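Long-range contact in beta sliding clamp (Caulobacter crescentus, PDB 5WCE), which forms a ring-shaped head-to-tail dimer that probably encircles DNA and tethers DNA polymerases and other proteins to it for processive replication: residues M8-L21 with V85-F98. Numbering follows the deposited sequence.
Sequences MKLTIERAALLKAL and VRKLPDGADVSLSF
The guanidinium group of Arg14 has a carboxylate oxygen of Asp90 over one face and, at its edge and in its plane, the carbonyl oxygen of Arg86 and a water. Its setting is the N-terminal domain of the ring, where strands 9-13 and 93-97 pair antiparallel and the two helices of the domain, 14-25 and 78-87, pack together. Arg14 stands at the first turn of helix 14-25, its chain extended as far as NE, with CG anti to the backbone N (chi1 171°) and the guanidinium then turned aside at the last torsion (chi4 -83°). It meets the connection between helix 78-87 and strand 93-97, which closes with a type II turn from Pro89 to Ala92. There Arg14 NH2 gives a nearly straight hydrogen bond to Arg86 O (2.9 Å, 164° at the hydrogen), while NE makes a weak one to Val85 O. The water joins Arg14 NH1 to Gly91 N, accepting from both; the salt bridge to Asp90 OD1 is long and out of plane, an attraction of charges alone. Arg14 CG also lies 4.0 Å from Val85 CG1. An alanine at this position would probably leave the carbonyl of Arg86 and the water without this donor, take a distant positive charge from Asp90 and open a gap beside Val85.

Val85 is a knob in the hole formed by Arg14, Leu17, Leu18 and Leu21, with Val85 CG2 3.5 Å from Leu17 CD2. The same Leu17 methyl also reaches Val94 CG1, so helix 14-25 bridges helix 78-87 and the sheet. Along the strands, Leu10 and Ile12 form hydrogen-bonded pairs with Leu96 and Val94. Leu10 runs alongside Leu96, its CD1 4.0 Å from Leu96 CD1, and Ile107 of the next strand touches Leu96. Where strand 9-13 gives way to its helix, the ladder is continued by Arg14 N, which donates to Ala92 O at 3.0 Å.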
loop_
_atom_site.group_PDB
_atom_site.type_symbol
_atom_site.label_atom_id
_atom_site.label_comp_id
_atom_site.label_asym_id
_atom_site.label_seq_id
_atom_site.Cartn_x
_atom_site.Cartn_y
_atom_site.Cartn_z
ATOM N N MET A 8 10.315 -36.838 -13.860
ATOM C CA MET A 8 9.591 -35.718 -14.578
ATOM C C MET A 8 10.596 -34.882 -15.327
ATOM O O MET A 8 11.630 -34.514 -14.768
ATOM C CB MET A 8 8.753 -34.825 -13.637
ATOM C CG MET A 8 7.759 -33.903 -14.361
ATOM S SD MET A 8 7.048 -32.596 -13.329
ATOM C CE MET A 8 8.373 -31.506 -13.297
ATOM N N LYS A 9 10.287 -34.590 -16.591
ATOM C CA LYS A 9 11.120 -33.749 -17.445
ATOM C C LYS A 9 10.317 -33.074 -18.537
ATOM O O LYS A 9 9.688 -33.756 -19.381
ATOM C CB LYS A 9 12.252 -34.568 -18.098
ATOM C CG LYS A 9 13.120 -33.809 -19.099
ATOM C CD LYS A 9 14.460 -34.517 -19.305
ATOM C CE LYS A 9 14.922 -34.609 -20.756
ATOM N NZ LYS A 9 15.362 -33.325 -21.323
ATOM N N LEU A 10 10.406 -31.746 -18.586
ATOM C CA LEU A 10 9.596 -30.968 -19.524
ATOM C C LEU A 10 10.163 -29.625 -19.816
ATOM O O LEU A 10 10.984 -29.108 -19.046
ATOM C CB LEU A 10 8.158 -30.815 -18.984
ATOM C CG LEU A 10 8.014 -29.980 -17.694
ATOM C CD1 LEU A 10 7.804 -28.506 -18.003
ATOM C CD2 LEU A 10 6.909 -30.469 -16.786
ATOM N N THR A 11 9.676 -29.028 -20.892
ATOM C CA THR A 11 9.954 -27.664 -21.223
ATOM C C THR A 11 8.615 -26.945 -21.379
ATOM O O THR A 11 7.678 -27.517 -21.920
ATOM C CB THR A 11 10.818 -27.579 -22.485
ATOM O OG1 THR A 11 12.077 -28.240 -22.197
ATOM C CG2 THR A 11 11.124 -26.122 -22.865
ATOM N N ILE A 12 8.558 -25.701 -20.902
ATOM C CA ILE A 12 7.358 -24.883 -20.936
ATOM C C ILE A 12 7.725 -23.424 -21.135
ATOM O O ILE A 12 8.755 -22.944 -20.612
ATOM C CB ILE A 12 6.501 -25.101 -19.650
ATOM C CG1 ILE A 12 5.216 -24.298 -19.704
ATOM C CG2 ILE A 12 7.274 -24.766 -18.378
ATOM C CD1 ILE A 12 4.255 -24.656 -18.612
ATOM N N GLU A 13 6.892 -22.709 -21.896
ATOM C CA GLU A 13 7.124 -21.283 -22.104
ATOM C C GLU A 13 6.915 -20.520 -20.808
ATOM O O GLU A 13 5.974 -20.779 -20.069
ATOM C CB GLU A 13 6.242 -20.720 -23.232
ATOM C CG GLU A 13 6.688 -21.298 -24.579
ATOM C CD GLU A 13 5.861 -20.803 -25.771
ATOM O OE1 GLU A 13 4.751 -20.218 -25.611
ATOM O OE2 GLU A 13 6.348 -21.036 -26.899
ATOM N N ARG A 14 7.806 -19.558 -20.559
ATOM C CA ARG A 14 7.746 -18.718 -19.346
ATOM C C ARG A 14 6.325 -18.146 -19.172
ATOM O O ARG A 14 5.776 -18.247 -18.094
ATOM C CB ARG A 14 8.799 -17.601 -19.384
ATOM C CG ARG A 14 8.628 -16.573 -18.260
ATOM C CD ARG A 14 9.563 -15.391 -18.435
ATOM N NE ARG A 14 9.277 -14.391 -17.425
ATOM C CZ ARG A 14 8.322 -13.474 -17.489
ATOM N NH1 ARG A 14 7.520 -13.372 -18.538
ATOM N NH2 ARG A 14 8.155 -12.652 -16.475
ATOM N N ALA A 15 5.745 -17.572 -20.235
ATOM C CA ALA A 15 4.450 -16.918 -20.103
ATOM C C ALA A 15 3.378 -17.914 -19.669
ATOM O O ALA A 15 2.580 -17.609 -18.786
ATOM C CB ALA A 15 4.046 -16.198 -21.375
ATOM N N ALA A 16 3.400 -19.121 -20.242
ATOM C CA ALA A 16 2.445 -20.167 -19.840
ATOM C C ALA A 16 2.620 -20.642 -18.414
ATOM O O ALA A 16 1.647 -20.892 -17.666
ATOM C CB ALA A 16 2.543 -21.357 -20.784
ATOM N N LEU A 17 3.871 -20.826 -18.033
ATOM C CA LEU A 17 4.213 -21.283 -16.699
ATOM C C LEU A 17 3.808 -20.230 -15.685
ATOM O O LEU A 17 3.204 -20.547 -14.653
ATOM C CB LEU A 17 5.737 -21.540 -16.611
ATOM C CG LEU A 17 6.289 -22.003 -15.272
ATOM C CD1 LEU A 17 5.542 -23.186 -14.708
ATOM C CD2 LEU A 17 7.788 -22.302 -15.431
ATOM N N LEU A 18 4.116 -18.985 -15.995
ATOM C CA LEU A 18 3.800 -17.863 -15.124
ATOM C C LEU A 18 2.325 -17.680 -14.933
ATOM O O LEU A 18 1.892 -17.440 -13.815
ATOM C CB LEU A 18 4.414 -16.570 -15.653
ATOM C CG LEU A 18 4.353 -15.306 -14.822
ATOM C CD1 LEU A 18 5.053 -15.507 -13.490
ATOM C CD2 LEU A 18 5.038 -14.186 -15.589
ATOM N N LYS A 19 1.562 -17.844 -16.011
ATOM C CA LYS A 19 0.094 -17.658 -15.966
ATOM C C LYS A 19 -0.537 -18.667 -15.017
ATOM O O LYS A 19 -1.349 -18.310 -14.128
ATOM C CB LYS A 19 -0.482 -17.730 -17.373
ATOM C CG LYS A 19 -2.017 -17.656 -17.466
ATOM C CD LYS A 19 -2.476 -17.568 -18.919
ATOM C CE LYS A 19 -3.733 -18.372 -19.203
ATOM N NZ LYS A 19 -4.259 -17.916 -20.529
ATOM N N ALA A 20 -0.142 -19.931 -15.169
ATOM C CA ALA A 20 -0.609 -20.995 -14.271
ATOM C C ALA A 20 -0.210 -20.849 -12.813
ATOM O O ALA A 20 -1.044 -21.021 -11.883
ATOM C CB ALA A 20 -0.192 -22.354 -14.805
ATOM N N LEU A 21 1.077 -20.572 -12.597
ATOM C CA LEU A 21 1.596 -20.342 -11.272
ATOM C C LEU A 21 0.868 -19.183 -10.577
ATOM O O LEU A 21 0.471 -19.314 -9.407
ATOM C CB LEU A 21 3.086 -20.057 -11.286
ATOM C CG LEU A 21 4.012 -21.241 -11.595
ATOM C CD1 LEU A 21 5.459 -20.799 -11.804
ATOM C CD2 LEU A 21 3.967 -22.312 -10.542
ATOM N N VAL A 85 10.112 -17.638 -11.674
ATOM C CA VAL A 85 9.659 -17.594 -13.059
ATOM C C VAL A 85 9.349 -16.151 -13.494
ATOM O O VAL A 85 9.700 -15.754 -14.593
ATOM C CB VAL A 85 8.458 -18.554 -13.320
ATOM C CG1 VAL A 85 7.961 -18.399 -14.748
ATOM C CG2 VAL A 85 8.880 -20.000 -13.011
ATOM N N ARG A 86 8.734 -15.404 -12.611
ATOM C CA ARG A 86 8.463 -13.993 -12.831
ATOM C C ARG A 86 9.734 -13.219 -13.214
ATOM O O ARG A 86 9.701 -12.357 -14.061
ATOM C CB ARG A 86 7.833 -13.380 -11.577
ATOM C CG ARG A 86 7.086 -12.078 -11.844
ATOM C CD ARG A 86 6.518 -11.446 -10.586
ATOM N NE ARG A 86 7.557 -11.215 -9.579
ATOM C CZ ARG A 86 8.547 -10.311 -9.647
ATOM N NH1 ARG A 86 8.727 -9.511 -10.714
ATOM N NH2 ARG A 86 9.419 -10.215 -8.649
ATOM N N LYS A 87 10.861 -13.549 -12.609
ATOM C CA LYS A 87 12.085 -12.825 -12.828
ATOM C C LYS A 87 12.874 -13.354 -14.010
ATOM O O LYS A 87 13.862 -12.728 -14.381
ATOM C CB LYS A 87 12.950 -12.881 -11.576
ATOM C CG LYS A 87 12.300 -12.232 -10.390
ATOM C CD LYS A 87 13.159 -12.397 -9.140
ATOM C CE LYS A 87 12.435 -11.934 -7.859
ATOM N NZ LYS A 87 13.428 -12.072 -6.728
ATOM N N LEU A 88 12.477 -14.484 -14.596
ATOM C CA LEU A 88 13.163 -14.979 -15.776
ATOM C C LEU A 88 12.954 -14.036 -16.969
ATOM O O LEU A 88 11.970 -13.346 -17.033
ATOM C CB LEU A 88 12.735 -16.417 -16.119
ATOM C CG LEU A 88 13.086 -17.534 -15.130
ATOM C CD1 LEU A 88 12.411 -18.859 -15.451
ATOM C CD2 LEU A 88 14.584 -17.693 -15.056
ATOM N N PRO A 89 13.914 -13.987 -17.914
ATOM C CA PRO A 89 13.728 -13.069 -19.068
ATOM C C PRO A 89 12.447 -13.368 -19.856
ATOM O O PRO A 89 12.069 -14.533 -19.986
ATOM C CB PRO A 89 14.926 -13.334 -19.943
ATOM C CG PRO A 89 15.815 -14.249 -19.195
ATOM C CD PRO A 89 15.048 -14.886 -18.102
ATOM N N ASP A 90 11.796 -12.325 -20.358
ATOM C CA ASP A 90 10.671 -12.437 -21.302
ATOM C C ASP A 90 11.016 -13.395 -22.442
ATOM O O ASP A 90 12.126 -13.364 -22.990
ATOM C CB ASP A 90 10.408 -11.097 -21.998
ATOM C CG ASP A 90 9.717 -10.119 -21.146
ATOM O OD1 ASP A 90 9.294 -10.461 -20.029
ATOM O OD2 ASP A 90 9.605 -8.958 -21.610
ATOM N N GLY A 91 10.075 -14.252 -22.793
ATOM C CA GLY A 91 10.287 -15.186 -23.872
ATOM C C GLY A 91 11.141 -16.390 -23.588
ATOM O O GLY A 91 11.307 -17.223 -24.472
ATOM N N ALA A 92 11.649 -16.547 -22.367
ATOM C CA ALA A 92 12.494 -17.710 -22.034
ATOM C C ALA A 92 11.689 -19.011 -22.069
ATOM O O ALA A 92 10.537 -19.066 -21.608
ATOM C CB ALA A 92 13.088 -17.545 -20.643
ATOM N N ASP A 93 12.294 -20.052 -22.613
ATOM C CA ASP A 93 11.782 -21.392 -22.416
ATOM C C ASP A 93 12.332 -21.884 -21.096
ATOM O O ASP A 93 13.498 -21.667 -20.821
ATOM C CB ASP A 93 12.261 -22.334 -23.544
ATOM C CG ASP A 93 11.366 -22.292 -24.774
ATOM O OD1 ASP A 93 10.243 -21.695 -24.753
ATOM O OD2 ASP A 93 11.834 -22.919 -25.766
ATOM N N VAL A 94 11.493 -22.567 -20.322
ATOM C CA VAL A 94 11.843 -23.044 -18.994
ATOM C C VAL A 94 11.864 -24.569 -18.910
ATOM O O VAL A 94 10.872 -25.222 -19.175
ATOM C CB VAL A 94 10.895 -22.504 -17.927
ATOM C CG1 VAL A 94 11.398 -22.907 -16.547
ATOM C CG2 VAL A 94 10.745 -20.983 -18.070
ATOM N N SER A 95 13.005 -25.121 -18.522
ATOM C CA SER A 95 13.152 -26.551 -18.342
ATOM C C SER A 95 12.898 -26.904 -16.859
ATOM O O SER A 95 13.430 -26.238 -15.956
ATOM C CB SER A 95 14.559 -26.977 -18.806
ATOM O OG SER A 95 14.867 -28.186 -18.216
ATOM N N LEU A 96 12.038 -27.886 -16.629
ATOM C CA LEU A 96 11.798 -28.459 -15.318
ATOM C C LEU A 96 12.197 -29.915 -15.346
ATOM O O LEU A 96 11.745 -30.694 -16.213
ATOM C CB LEU A 96 10.321 -28.298 -14.855
ATOM C CG LEU A 96 9.731 -26.891 -14.842
ATOM C CD1 LEU A 96 8.299 -26.897 -14.344
ATOM C CD2 LEU A 96 10.515 -25.914 -13.989
ATOM N N SER A 97 13.070 -30.282 -14.422
ATOM C CA SER A 97 13.700 -31.587 -14.366
ATOM C C SER A 97 13.731 -32.079 -12.938
ATOM O O SER A 97 14.266 -31.412 -12.065
ATOM C CB SER A 97 15.155 -31.508 -14.829
ATOM O OG SER A 97 15.219 -31.937 -16.143
ATOM N N PHE A 98 13.150 -33.257 -12.691
ATOM C CA PHE A 98 13.326 -33.941 -11.425
ATOM C C PHE A 98 14.036 -35.243 -11.730
ATOM O O PHE A 98 15.102 -35.497 -11.180
ATOM C CB PHE A 98 11.965 -34.219 -10.823
ATOM C CG PHE A 98 12.057 -34.908 -9.515
ATOM C CD1 PHE A 98 12.635 -34.264 -8.434
ATOM C CD2 PHE A 98 11.657 -36.254 -9.378
ATOM C CE1 PHE A 98 12.753 -34.926 -7.218
ATOM C CE2 PHE A 98 11.768 -36.916 -8.156
ATOM C CZ PHE A 98 12.311 -36.247 -7.063
HETATM O O HOH W 1 7.827 -14.673 -21.137
#